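Type II secretion system protein F (Vibrio cholerae, PDB 3C1Q) probably works, through cytoplasmic domains such as this one, in the inner-membrane complex of the type II secretion system that exports toxins and proteases from the periplasm. Local coordinates at residues A100-A103 / E104-K108; D76-F79 / R80-A84; A22-Q26 / S27-L31; R46-T49 / M50-V54; C34-A37 / V38-S42. All coordinates share one frame; numbering follows the deposited sequence.

Contact 1. Residues A100-A103 / E104-K108; sequences ADYA and ENRQK. With CA (calcium ion), chain G.
Residues 100-108 form unbroken alpha-helix, in which the amides of Glu-104, Asn-105, Arg-106 and Gln-107 each bond to the carbonyl four residues back, from Glu-104 N to Ala-100 O at 2.8 Å through to Gln-107 N to Ala-103 O at 3.0 Å. On one side of this helix Asp-101 holds a calcium ion. Its CG is turned anti to the carbonyl carbon (chi1 -76°), and OD1 and OD2 both bind the metal at 2.5 Å, an evenly shared bidentate grip. Three waters, Glu-97 OE2 and Glu-43 OE2 of the second subunit are the other ligands, so the ion ties the two subunits together. Asp-101 OD1 also receives a hydrogen bond from Arg-19 NH2. One turn on, Glu-104 OE1 lies 4.2 Å from Asp-101 OD1; Arg-19, which forms a salt bridge with this OE1 as well, probably offsets the like charges. Glu-104 was deposited in two conformers, so its details, including the salt bridge to Lys-108, are less certain. Lys-108 NZ also bonds to Gln-107 OE1 of the second subunit. Tyr-102 and Asn-105 are joined through a water that donates to Tyr-102 O at 3.0 Å and to Asn-105 OD1 at 2.6 Å. The Tyr-102 carbonyl therefore serves two donors, this water and Arg-106 N. The Tyr-102 OH comes within 4.3 Å of Arg-106 CD. From helix 92-121 this stretch thus packs on helix 11-26, Ala-100 on Arg-19 and Arg-106 and Gln-107 on Thr-11.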
loop_
_atom_site.group_PDB
_atom_site.type_symbol
_atom_site.label_atom_id
_atom_site.label_comp_id
_atom_site.label_asym_id
_atom_site.label_seq_id
_atom_site.Cartn_x
_atom_site.Cartn_y
_atom_site.Cartn_z
ATOM N N ALA B 100 2.468 9.318 4.120
ATOM C CA ALA B 100 1.681 8.421 3.274
ATOM C C ALA B 100 0.247 8.943 3.074
ATOM O O ALA B 100 -0.274 8.992 1.927
ATOM C CB ALA B 100 1.672 7.001 3.903
ATOM N N ASP B 101 -0.395 9.336 4.172
ATOM C CA ASP B 101 -1.743 9.902 4.133
ATOM C C ASP B 101 -1.764 11.137 3.270
ATOM O O ASP B 101 -2.675 11.323 2.462
ATOM C CB ASP B 101 -2.232 10.270 5.534
ATOM C CG ASP B 101 -2.653 9.059 6.347
ATOM O OD1 ASP B 101 -2.999 8.019 5.761
ATOM O OD2 ASP B 101 -2.688 9.179 7.578
ATOM N N TYR B 102 -0.754 11.983 3.456
ATOM C CA TYR B 102 -0.636 13.260 2.717
ATOM C C TYR B 102 -0.463 12.980 1.222
ATOM O O TYR B 102 -1.174 13.530 0.386
ATOM C CB TYR B 102 0.551 14.071 3.237
ATOM C CG TYR B 102 0.866 15.292 2.416
ATOM C CD1 TYR B 102 0.123 16.458 2.556
ATOM C CD2 TYR B 102 1.899 15.279 1.473
ATOM C CE1 TYR B 102 0.408 17.589 1.788
ATOM C CE2 TYR B 102 2.189 16.406 0.716
ATOM C CZ TYR B 102 1.434 17.544 0.864
ATOM O OH TYR B 102 1.750 18.657 0.101
ATOM N N ALA B 103 0.452 12.076 0.909
ATOM C CA ALA B 103 0.727 11.722 -0.476
ATOM C C ALA B 103 -0.473 11.039 -1.150
ATOM O O ALA B 103 -0.756 11.306 -2.336
ATOM C CB ALA B 103 1.994 10.848 -0.573
ATOM N N GLU B 104 -1.182 10.180 -0.407
ATOM C CA GLU B 104 -2.393 9.497 -0.893
ATOM C C GLU B 104 -3.482 10.506 -1.226
ATOM O O GLU B 104 -4.121 10.449 -2.282
ATOM C CB GLU B 104 -2.931 8.523 0.180
ATOM C CG GLU B 104 -4.278 7.863 -0.167
ATOM C CD GLU B 104 -4.892 7.045 0.969
ATOM O OE1 GLU B 104 -4.198 6.738 1.923
ATOM O OE2 GLU B 104 -6.087 6.704 0.909
ATOM N N ASN B 105 -3.705 11.413 -0.287
ATOM C CA ASN B 105 -4.699 12.470 -0.435
ATOM C C ASN B 105 -4.400 13.308 -1.659
ATOM O O ASN B 105 -5.301 13.600 -2.441
ATOM C CB ASN B 105 -4.705 13.373 0.801
ATOM C CG ASN B 105 -5.678 14.542 0.675
ATOM O OD1 ASN B 105 -5.282 15.736 0.597
ATOM N ND2 ASN B 105 -6.957 14.214 0.668
ATOM N N ARG B 106 -3.134 13.697 -1.816
ATOM C CA ARG B 106 -2.710 14.514 -2.941
ATOM C C ARG B 106 -3.002 13.781 -4.263
ATOM O O ARG B 106 -3.548 14.361 -5.199
ATOM C CB ARG B 106 -1.224 14.846 -2.810
ATOM C CG ARG B 106 -0.706 15.754 -3.861
ATOM C CD ARG B 106 0.593 16.431 -3.443
ATOM N NE ARG B 106 0.830 17.555 -4.339
ATOM C CZ ARG B 106 1.345 17.451 -5.561
ATOM N NH1 ARG B 106 1.713 16.271 -6.049
ATOM N NH2 ARG B 106 1.497 18.543 -6.299
ATOM N N GLN B 107 -2.636 12.509 -4.330
ATOM C CA GLN B 107 -2.909 11.687 -5.509
ATOM C C GLN B 107 -4.407 11.623 -5.819
ATOM O O GLN B 107 -4.820 11.771 -6.972
ATOM C CB GLN B 107 -2.341 10.268 -5.320
ATOM C CG GLN B 107 -2.842 9.195 -6.319
ATOM C CD GLN B 107 -2.729 9.598 -7.767
ATOM O OE1 GLN B 107 -1.937 10.484 -8.129
ATOM N NE2 GLN B 107 -3.528 8.951 -8.624
ATOM N N LYS B 108 -5.218 11.394 -4.796
ATOM C CA LYS B 108 -6.655 11.257 -4.996
ATOM C C LYS B 108 -7.269 12.544 -5.511
ATOM O O LYS B 108 -8.014 12.538 -6.499
ATOM C CB LYS B 108 -7.360 10.853 -3.701
ATOM C CG LYS B 108 -7.032 9.457 -3.198
ATOM C CD LYS B 108 -8.170 8.849 -2.398
ATOM C CE LYS B 108 -7.702 7.665 -1.555
ATOM N NZ LYS B 108 -6.776 6.713 -2.253
HETATM CA CA CA G . -3.550 6.835 7.936
HETATM O O HOH W 1 -2.700 16.143 0.662
HETATM O O HOH W 2 0.095 19.987 -2.091
HETATM O O HOH W 3 -3.855 4.948 9.486
HETATM O O HOH W 4 -3.333 7.858 10.194
HETATM O O HOH W 5 -4.311 5.194 6.389
#

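Contact 2. Residues D76-F79 / R80-A84; sequences DELF and RSMVA
Asp-76 and Arg-80 meet at the first turn of helix 77-89, where Asp-76 is the N-cap residue. Two kinds of polar contact define this end. The cap itself is a bond from Phe-79 N to Asp-76 OD1 of 2.9 Å, straight at 163°, and the carboxylate is probably stabilised by the amides of the helix start. Along the backbone, Arg-80 N reaches Asp-76 O at 3.0 Å, and the same spacing of four residues repeats from Ser-81 to Val-83. Ser-81 adds a second bond: OG, lying anti to the carbonyl carbon (chi1 -75°), donates to Glu-77 O at 2.9 Å. Its own amide approaches that oxygen from the opposite face of the carbonyl plane, so Glu-77 O is gripped from both sides.

Of the apolar contacts, that of Phe-79 with Val-83 falls on the side toward helices 64-68 and 92-121. Phe-79 CE2 touches Val-83 CG2 at 3.7 Å, and both residues pack on Leu-99. Leu-78 and Met-82, a selenomethionine, pair side by side nearer the surface, with Leu-78 CD1 4.2 Å from Met-82 CG; Met-82 also touches Val-95.

Arg-80 makes the remaining contact. Its chain bends at chi3 (-80°) and turns back along the helix start, where NE donates to Phe-75 O. One face of the guanidinium then lies over the Glu-77 backbone, with Arg-80 NH2 3.8 Å from Glu-77 CA.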
loop_
_atom_site.group_PDB
_atom_site.type_symbol
_atom_site.label_atom_id
_atom_site.label_comp_id
_atom_site.label_asym_id
_atom_site.label_seq_id
_atom_site.Cartn_x
_atom_site.Cartn_y
_atom_site.Cartn_z
ATOM N N ASP B 76 10.699 16.419 -1.613
ATOM C CA ASP B 76 10.911 17.858 -1.451
ATOM C C ASP B 76 11.359 18.218 -0.029
ATOM O O ASP B 76 11.491 17.355 0.837
ATOM C CB ASP B 76 9.693 18.680 -1.936
ATOM C CG ASP B 76 8.434 18.487 -1.086
ATOM O OD1 ASP B 76 8.494 17.940 0.029
ATOM O OD2 ASP B 76 7.356 18.888 -1.572
ATOM N N GLU B 77 11.622 19.502 0.194
ATOM C CA GLU B 77 12.122 19.964 1.480
ATOM C C GLU B 77 11.184 19.592 2.630
ATOM O O GLU B 77 11.642 19.176 3.696
ATOM C CB GLU B 77 12.329 21.475 1.414
ATOM C CG GLU B 77 12.773 22.135 2.701
ATOM C CD GLU B 77 13.052 23.615 2.508
ATOM O OE1 GLU B 77 13.104 24.065 1.334
ATOM O OE2 GLU B 77 13.213 24.329 3.525
ATOM N N LEU B 78 9.878 19.713 2.414
ATOM C CA LEU B 78 8.918 19.337 3.455
ATOM C C LEU B 78 9.002 17.848 3.762
ATOM O O LEU B 78 9.035 17.451 4.916
ATOM C CB LEU B 78 7.488 19.686 3.040
ATOM C CG LEU B 78 6.399 19.329 4.057
ATOM C CD1 LEU B 78 6.565 20.135 5.332
ATOM C CD2 LEU B 78 5.043 19.573 3.450
ATOM N N PHE B 79 9.040 17.027 2.719
ATOM C CA PHE B 79 9.081 15.580 2.901
ATOM C C PHE B 79 10.310 15.229 3.741
ATOM O O PHE B 79 10.215 14.522 4.740
ATOM C CB PHE B 79 9.109 14.876 1.536
ATOM C CG PHE B 79 8.852 13.389 1.604
ATOM C CD1 PHE B 79 7.708 12.834 1.030
ATOM C CD2 PHE B 79 9.774 12.529 2.194
ATOM C CE1 PHE B 79 7.477 11.454 1.077
ATOM C CE2 PHE B 79 9.542 11.144 2.241
ATOM C CZ PHE B 79 8.394 10.611 1.690
ATOM N N ARG B 80 11.464 15.749 3.338
ATOM C CA ARG B 80 12.723 15.383 3.978
ATOM C C ARG B 80 12.813 15.956 5.380
ATOM O O ARG B 80 13.361 15.313 6.288
ATOM C CB ARG B 80 13.910 15.810 3.105
ATOM C CG ARG B 80 13.897 15.111 1.777
ATOM C CD ARG B 80 15.116 15.350 0.941
ATOM N NE ARG B 80 15.024 16.626 0.268
ATOM C CZ ARG B 80 15.636 17.725 0.660
ATOM N NH1 ARG B 80 16.447 17.710 1.708
ATOM N NH2 ARG B 80 15.458 18.841 -0.021
ATOM N N SER B 81 12.227 17.140 5.569
ATOM C CA SER B 81 12.152 17.750 6.893
ATOM C C SER B 81 11.324 16.919 7.858
ATOM O O SER B 81 11.723 16.741 9.008
ATOM C CB SER B 81 11.579 19.159 6.799
ATOM O OG SER B 81 12.553 20.041 6.276
HETATM N N MSE B 82 10.193 16.408 7.379
HETATM C CA MSE B 82 9.312 15.562 8.187
HETATM C C MSE B 82 10.053 14.269 8.616
HETATM O O MSE B 82 10.049 13.899 9.783
HETATM C CB MSE B 82 7.999 15.242 7.425
HETATM C CG MSE B 82 6.988 16.436 7.244
HETATM SE SE MSE B 82 6.624 17.336 8.904
HETATM C CE MSE B 82 6.074 15.818 9.999
ATOM N N VAL B 83 10.708 13.611 7.667
ATOM C CA VAL B 83 11.494 12.406 7.940
ATOM C C VAL B 83 12.575 12.687 8.994
ATOM O O VAL B 83 12.712 11.940 9.969
ATOM C CB VAL B 83 12.134 11.841 6.648
ATOM C CG1 VAL B 83 12.994 10.633 6.951
ATOM C CG2 VAL B 83 11.036 11.457 5.633
ATOM N N ALA B 84 13.337 13.756 8.791
ATOM C CA ALA B 84 14.330 14.208 9.774
ATOM C C ALA B 84 13.739 14.354 11.170
ATOM O O ALA B 84 14.339 13.888 12.140
ATOM C CB ALA B 84 14.975 15.546 9.346
#

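Contact 3. Residues A22-Q26 / S27-L31; sequences ATLVQ and SGMPL
Ser-27 folds back onto the last turn of helix 11-26. Its CB sits 3.4 Å from Leu-24 O. With chi1 at 75°, OG is tucked between the backbone N and the carbonyl carbon and donates to the same Leu-24 O. The modelled distance from OG to Leu-24 O, 2.5 Å, is unusually short and its exact value is doubtful; OG lies in the carbonyl plane, on a lone pair. The amide of Ser-27 also donates to Leu-24 O, at 3.1 Å, but from well above that plane, so one oxygen takes two donors along different directions. Gly-28 N bonds to Val-25 O at 3.1 Å. Gly-28 has a positive phi (99°) and closes the helix in a Schellman motif. A water donates to both Val-25 O and Met-29 O, spanning the turn. Apolar contacts follow: Leu-24 CD2 meets CE of Met-29, a selenomethionine, at 3.8 Å, and Val-25 CG2 meets Leu-31 CD1 at 3.9 Å. Leu-24 also packs on Leu-24 of the second subunit, and Ser-27 on Met-29 of that subunit. Just before Ser-27, Gln-26 extends its chain back so that NE2 donates to Ala-22 O at 3.0 Å and also bonds to Glu-97 OE1. Leu-24 O and Val-25 O thus find donors in the turn itself, whereas Thr-23 O, with a weak bond from Ser-27 N, also accepts from Gln-41 NE2 of the second subunit; Gln-26 acts from the second shell and probably helps to orient a calcium ligand.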
loop_
_atom_site.group_PDB
_atom_site.type_symbol
_atom_site.label_atom_id
_atom_site.label_comp_id
_atom_site.label_asym_id
_atom_site.label_seq_id
_atom_site.Cartn_x
_atom_site.Cartn_y
_atom_site.Cartn_z
ATOM N N ALA B 22 5.694 3.304 4.725
ATOM C CA ALA B 22 4.990 3.516 5.986
ATOM C C ALA B 22 4.424 2.215 6.558
ATOM O O ALA B 22 4.511 1.958 7.757
ATOM C CB ALA B 22 3.869 4.522 5.808
ATOM N N THR B 23 3.847 1.396 5.687
ATOM C CA THR B 23 3.220 0.148 6.078
ATOM C C THR B 23 4.227 -0.828 6.668
ATOM O O THR B 23 3.989 -1.470 7.703
ATOM C CB THR B 23 2.474 -0.474 4.867
ATOM O OG1 THR B 23 1.469 0.461 4.423
ATOM C CG2 THR B 23 1.812 -1.772 5.231
ATOM N N LEU B 24 5.364 -0.927 6.012
ATOM C CA LEU B 24 6.420 -1.820 6.459
ATOM C C LEU B 24 7.064 -1.329 7.763
ATOM O O LEU B 24 7.204 -2.092 8.705
ATOM C CB LEU B 24 7.452 -1.981 5.348
ATOM C CG LEU B 24 6.941 -2.679 4.081
ATOM C CD1 LEU B 24 7.934 -2.506 2.913
ATOM C CD2 LEU B 24 6.657 -4.153 4.309
ATOM N N VAL B 25 7.412 -0.060 7.827
ATOM C CA VAL B 25 8.032 0.490 9.016
ATOM C C VAL B 25 7.137 0.344 10.253
ATOM O O VAL B 25 7.620 0.028 11.347
ATOM C CB VAL B 25 8.462 1.948 8.793
ATOM C CG1 VAL B 25 8.827 2.595 10.115
ATOM C CG2 VAL B 25 9.625 2.002 7.805
ATOM N N GLN B 26 5.839 0.579 10.082
ATOM C CA GLN B 26 4.906 0.484 11.210
ATOM C C GLN B 26 4.691 -0.938 11.696
ATOM O O GLN B 26 4.252 -1.138 12.832
ATOM C CB GLN B 26 3.576 1.147 10.865
ATOM C CG GLN B 26 3.660 2.646 10.987
ATOM C CD GLN B 26 2.441 3.327 10.478
ATOM O OE1 GLN B 26 1.611 3.822 11.261
ATOM N NE2 GLN B 26 2.288 3.343 9.167
ATOM N N SER B 27 5.038 -1.921 10.865
ATOM C CA SER B 27 4.990 -3.330 11.269
ATOM C C SER B 27 6.146 -3.743 12.176
ATOM O O SER B 27 6.128 -4.846 12.741
ATOM C CB SER B 27 4.988 -4.235 10.039
ATOM O OG SER B 27 6.283 -4.294 9.460
ATOM N N GLY B 28 7.150 -2.876 12.293
ATOM C CA GLY B 28 8.304 -3.107 13.145
ATOM C C GLY B 28 9.522 -3.614 12.391
ATOM O O GLY B 28 10.573 -3.872 12.978
HETATM N N MSE B 29 9.385 -3.777 11.084
HETATM C CA MSE B 29 10.502 -4.249 10.280
HETATM C C MSE B 29 11.599 -3.170 10.229
HETATM O O MSE B 29 11.299 -1.983 10.064
HETATM C CB MSE B 29 10.002 -4.575 8.874
HETATM C CG MSE B 29 11.085 -4.991 7.884
HETATM SE SE MSE B 29 10.340 -5.427 6.134
HETATM C CE MSE B 29 8.661 -6.146 6.885
ATOM N N PRO B 30 12.876 -3.579 10.382
ATOM C CA PRO B 30 13.999 -2.633 10.277
ATOM C C PRO B 30 13.967 -1.828 8.997
ATOM O O PRO B 30 13.625 -2.354 7.964
ATOM C CB PRO B 30 15.219 -3.554 10.319
ATOM C CG PRO B 30 14.760 -4.673 11.146
ATOM C CD PRO B 30 13.366 -4.934 10.704
ATOM N N LEU B 31 14.340 -0.556 9.073
ATOM C CA LEU B 31 14.231 0.347 7.933
ATOM C C LEU B 31 14.918 -0.181 6.674
ATOM O O LEU B 31 14.344 -0.107 5.593
ATOM C CB LEU B 31 14.781 1.727 8.293
ATOM C CG LEU B 31 14.694 2.775 7.188
ATOM C CD1 LEU B 31 13.246 2.962 6.740
ATOM C CD2 LEU B 31 15.338 4.105 7.655
HETATM O O HOH W 6 10.226 -0.339 12.018
#

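Contact 4. Residues R46-T49 / M50-V54; sequences RIRT and MLVAV
Ile-47 and Leu-51 meet because their first torsions set their methyl groups alongside each other: CG2 of Ile-47 is anti to the backbone N, while CG of Leu-51 is anti to its carbonyl carbon (chi1 -68°). CG2 of Ile-47 then lies 3.7 Å from CD1 of Leu-51, the two chains pointing the same way. Met-50, a selenomethionine, leaves the backbone extended and bends only at chi3 (73°), which brings its CE to 4.1 Å from the same Ile-47 CG2. That one methyl thus touches the side chains three and four residues on, both about one turn along the same side. The backbone is regular alpha-helix, with Leu-51 N bonding to Ile-47 O at 2.9 Å and Ala-53 N to Thr-49 O at 3.0 Å. CG of Leu-51 also leans on its bonding partner, 3.4 Å from Ile-47 O.

Helix 45-59 is amphipathic in this all-helical domain. Its buried side carries Ile-47, Met-50, Leu-51 and Val-54, packing against Ile-17 of helix 11-26, Val-38 and Ala-39 of helix 31-40, and Leu-64 of helix 64-68. Tyr-71 and Phe-75, from the loop between helices 64-68 and 77-89, touch Met-50.

On the more exposed side, Val-52 CG2 rests 3.3 Å from Arg-48 O, the same carbonyl that accepts from Val-52 N. Thr-49 turns OG1 back to bond to Pro-45 O, leaving its CG2 3.5 Å from Met-50 N. The guanidinium of Arg-48 gives a weak hydrogen bond from NH1 to Ser-42 O.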
loop_
_atom_site.group_PDB
_atom_site.type_symbol
_atom_site.label_atom_id
_atom_site.label_comp_id
_atom_site.label_asym_id
_atom_site.label_seq_id
_atom_site.Cartn_x
_atom_site.Cartn_y
_atom_site.Cartn_z
ATOM N N ARG B 46 13.667 3.255 -12.582
ATOM C CA ARG B 46 14.300 4.443 -11.998
ATOM C C ARG B 46 14.039 4.501 -10.507
ATOM O O ARG B 46 14.890 4.939 -9.721
ATOM C CB ARG B 46 13.758 5.735 -12.610
ATOM C CG ARG B 46 14.299 6.113 -13.964
ATOM C CD ARG B 46 13.851 7.547 -14.306
ATOM N NE ARG B 46 14.626 8.160 -15.370
ATOM C CZ ARG B 46 15.790 8.797 -15.203
ATOM N NH1 ARG B 46 16.365 8.897 -14.002
ATOM N NH2 ARG B 46 16.391 9.334 -16.244
ATOM N N ILE B 47 12.828 4.104 -10.130
ATOM C CA ILE B 47 12.419 4.147 -8.732
ATOM C C ILE B 47 13.144 3.049 -7.965
ATOM O O ILE B 47 13.642 3.295 -6.864
ATOM C CB ILE B 47 10.904 4.022 -8.575
ATOM C CG1 ILE B 47 10.222 5.273 -9.149
ATOM C CG2 ILE B 47 10.540 3.830 -7.084
ATOM C CD1 ILE B 47 8.705 5.217 -9.145
ATOM N N ARG B 48 13.222 1.850 -8.556
ATOM C CA ARG B 48 13.989 0.750 -7.963
ATOM C C ARG B 48 15.441 1.164 -7.705
ATOM O O ARG B 48 15.979 0.985 -6.610
ATOM C CB ARG B 48 13.931 -0.496 -8.852
ATOM C CG ARG B 48 14.618 -1.705 -8.227
ATOM C CD ARG B 48 14.292 -2.986 -8.977
ATOM N NE ARG B 48 14.689 -2.880 -10.373
ATOM C CZ ARG B 48 13.871 -2.714 -11.422
ATOM N NH1 ARG B 48 12.541 -2.629 -11.291
ATOM N NH2 ARG B 48 14.407 -2.634 -12.637
ATOM N N THR B 49 16.064 1.762 -8.701
ATOM C CA THR B 49 17.442 2.226 -8.562
ATOM C C THR B 49 17.610 3.183 -7.395
ATOM O O THR B 49 18.559 3.073 -6.611
ATOM C CB THR B 49 17.852 2.958 -9.846
ATOM O OG1 THR B 49 17.859 2.008 -10.905
ATOM C CG2 THR B 49 19.218 3.576 -9.708
HETATM N N MSE B 50 16.697 4.141 -7.312
HETATM C CA MSE B 50 16.722 5.149 -6.262
HETATM C C MSE B 50 16.594 4.495 -4.907
HETATM O O MSE B 50 17.368 4.797 -4.012
HETATM C CB MSE B 50 15.578 6.143 -6.456
HETATM C CG MSE B 50 15.398 7.133 -5.329
HETATM SE SE MSE B 50 13.966 8.373 -5.790
HETATM C CE MSE B 50 12.432 7.161 -5.551
ATOM N N LEU B 51 15.640 3.580 -4.767
ATOM C CA LEU B 51 15.400 2.918 -3.471
ATOM C C LEU B 51 16.550 2.003 -3.045
ATOM O O LEU B 51 16.904 1.945 -1.860
ATOM C CB LEU B 51 14.067 2.179 -3.489
ATOM C CG LEU B 51 12.870 3.140 -3.550
ATOM C CD1 LEU B 51 11.587 2.370 -3.803
ATOM C CD2 LEU B 51 12.779 3.991 -2.282
ATOM N N VAL B 52 17.173 1.327 -4.001
ATOM C CA VAL B 52 18.324 0.490 -3.690
ATOM C C VAL B 52 19.481 1.377 -3.210
ATOM O O VAL B 52 20.173 1.043 -2.239
ATOM C CB VAL B 52 18.709 -0.376 -4.917
ATOM C CG1 VAL B 52 20.067 -1.058 -4.740
ATOM C CG2 VAL B 52 17.639 -1.436 -5.156
ATOM N N ALA B 53 19.670 2.513 -3.873
ATOM C CA ALA B 53 20.730 3.448 -3.524
ATOM C C ALA B 53 20.502 4.038 -2.132
ATOM O O ALA B 53 21.417 4.122 -1.335
ATOM C CB ALA B 53 20.834 4.574 -4.585
ATOM N N VAL B 54 19.263 4.437 -1.855
ATOM C CA VAL B 54 18.895 4.944 -0.539
ATOM C C VAL B 54 19.108 3.866 0.531
ATOM O O VAL B 54 19.646 4.150 1.621
ATOM C CB VAL B 54 17.430 5.469 -0.545
ATOM C CG1 VAL B 54 16.941 5.798 0.864
ATOM C CG2 VAL B 54 17.337 6.736 -1.439
#

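Contact 5. Residues C34-A37 / V38-S42; sequences CLRA and VAEQS
Arg-36 and Glu-40 set two flat groups across one another, with guanidinium and carboxylate planes 70° apart. OE2 of Glu-40 comes to the edge of the guanidinium, near its plane, but stops 4.2 Å from NH1, beyond a salt bridge. The closer contact is with the aliphatic part of the arginine: OE2 lies 3.4 Å from CD, where the chain bends at chi3 (-84°). A water fills the link between the charges, donating to Glu-40 OE2 at 2.8 Å and taking a weak bond from NH1. The other carboxylate oxygen, OE1, lies 3.7 Å from Ala-37 CA.

The Gln-41 amide is the second flat group. Its CG is anti to the carbonyl carbon, 3.2 Å from Ala-37 O, and the extended chain carries NE2 past Ala-37 CB at 3.9 Å. The NE2 donates to Thr-23 O of the second subunit, so the amide is held by a bond across the dimer interface. Near the helix end the backbone bond from Gln-41 N to Ala-37 O bends to 140° at the nitrogen's hydrogen, whereas those one and two residues earlier are straighter. On the buried side Val-38 places CG2 3.3 Å from Cys-34 O and packs on Leu-51 of helix 45-59.

Helix 31-40 is thus a two-sided, amphipathic helix: a pair of opposite charges four residues apart, joined weakly through a water, sits on its exposed side, while small and branched residues pack into the helical domain and Ala-37, with Gln-41 just past residue 40, meets the second subunit.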
loop_
_atom_site.group_PDB
_atom_site.type_symbol
_atom_site.label_atom_id
_atom_site.label_comp_id
_atom_site.label_asym_id
_atom_site.label_seq_id
_atom_site.Cartn_x
_atom_site.Cartn_y
_atom_site.Cartn_z
ATOM N N CYS B 34 12.777 -2.754 5.106
ATOM C CA CYS B 34 11.639 -2.076 4.477
ATOM C C CYS B 34 11.994 -1.511 3.106
ATOM O O CYS B 34 11.257 -1.691 2.128
ATOM C CB CYS B 34 11.107 -0.946 5.352
ATOM S SG CYS B 34 10.488 -1.476 6.963
ATOM N N LEU B 35 13.111 -0.794 3.041
ATOM C CA LEU B 35 13.570 -0.196 1.774
ATOM C C LEU B 35 13.867 -1.250 0.709
ATOM O O LEU B 35 13.544 -1.053 -0.459
ATOM C CB LEU B 35 14.783 0.688 2.008
ATOM C CG LEU B 35 14.515 2.019 2.723
ATOM C CD1 LEU B 35 15.798 2.610 3.301
ATOM C CD2 LEU B 35 13.837 3.033 1.782
ATOM N N ARG B 36 14.463 -2.367 1.113
ATOM C CA ARG B 36 14.690 -3.485 0.193
ATOM C C ARG B 36 13.379 -3.969 -0.434
ATOM O O ARG B 36 13.293 -4.139 -1.640
ATOM C CB ARG B 36 15.382 -4.646 0.894
ATOM C CG ARG B 36 15.741 -5.802 -0.055
ATOM C CD ARG B 36 16.054 -7.076 0.675
ATOM N NE ARG B 36 17.437 -7.143 1.143
ATOM C CZ ARG B 36 18.427 -7.821 0.546
ATOM N NH1 ARG B 36 18.231 -8.492 -0.592
ATOM N NH2 ARG B 36 19.641 -7.823 1.080
ATOM N N ALA B 37 12.369 -4.216 0.398
ATOM C CA ALA B 37 11.071 -4.663 -0.070
ATOM C C ALA B 37 10.443 -3.681 -1.053
ATOM O O ALA B 37 9.967 -4.094 -2.117
ATOM C CB ALA B 37 10.124 -4.909 1.137
ATOM N N VAL B 38 10.445 -2.386 -0.736
ATOM C CA VAL B 38 9.810 -1.411 -1.638
ATOM C C VAL B 38 10.548 -1.408 -3.009
ATOM O O VAL B 38 9.907 -1.398 -4.080
ATOM C CB VAL B 38 9.713 0.029 -1.007
ATOM C CG1 VAL B 38 8.954 0.969 -1.936
ATOM C CG2 VAL B 38 9.027 -0.028 0.376
ATOM N N ALA B 39 11.873 -1.501 -2.971
ATOM C CA ALA B 39 12.685 -1.612 -4.178
ATOM C C ALA B 39 12.320 -2.835 -5.017
ATOM O O ALA B 39 12.077 -2.719 -6.218
ATOM C CB ALA B 39 14.187 -1.668 -3.829
ATOM N N GLU B 40 12.302 -4.000 -4.376
ATOM C CA GLU B 40 12.020 -5.275 -5.047
ATOM C C GLU B 40 10.651 -5.288 -5.693
ATOM O O GLU B 40 10.442 -5.998 -6.669
ATOM C CB GLU B 40 12.027 -6.414 -4.032
ATOM C CG GLU B 40 13.373 -6.765 -3.443
ATOM C CD GLU B 40 13.263 -7.723 -2.256
ATOM O OE1 GLU B 40 12.184 -7.805 -1.623
ATOM O OE2 GLU B 40 14.270 -8.397 -1.945
ATOM N N GLN B 41 9.717 -4.548 -5.096
ATOM C CA GLN B 41 8.334 -4.517 -5.554
ATOM C C GLN B 41 8.022 -3.440 -6.604
ATOM O O GLN B 41 6.905 -3.347 -7.077
ATOM C CB GLN B 41 7.388 -4.382 -4.353
ATOM C CG GLN B 41 7.451 -5.583 -3.409
ATOM C CD GLN B 41 6.637 -5.385 -2.163
ATOM O OE1 GLN B 41 5.592 -4.729 -2.193
ATOM N NE2 GLN B 41 7.111 -5.937 -1.045
ATOM N N SER B 42 9.007 -2.643 -6.988
ATOM C CA SER B 42 8.751 -1.518 -7.891
ATOM C C SER B 42 8.709 -1.955 -9.349
ATOM O O SER B 42 9.552 -2.719 -9.761
ATOM C CB SER B 42 9.838 -0.448 -7.742
ATOM O OG SER B 42 9.447 0.732 -8.452
HETATM O O HOH W 7 16.633 -7.238 -2.944
#

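Overall arrangement
Contacts 3, 5 and 4 follow in sequence and pack in turn. Contact 3 touches contact 5 where Met-29 O lies 3.2 Å from Cys-34 SG, and contact 5 touches contact 4 where Val-38 CG1 meets Leu-51 CD1 at 3.5 Å. Contact 1 joins this group through Ala-100 CB and Ala-22 CB, 3.8 Å apart. Contact 2 stands off, its nearest atoms about 5 Å from contact 1. Of the five, contact 1 supplies a calcium ligand directly; the side chain of Gln-26 in contact 3 comes to about 7 Å from the calcium of contact 1, and that of Gln-41 in contact 5 to about 7 Å from a different calcium. These same three contacts also touch the second subunit.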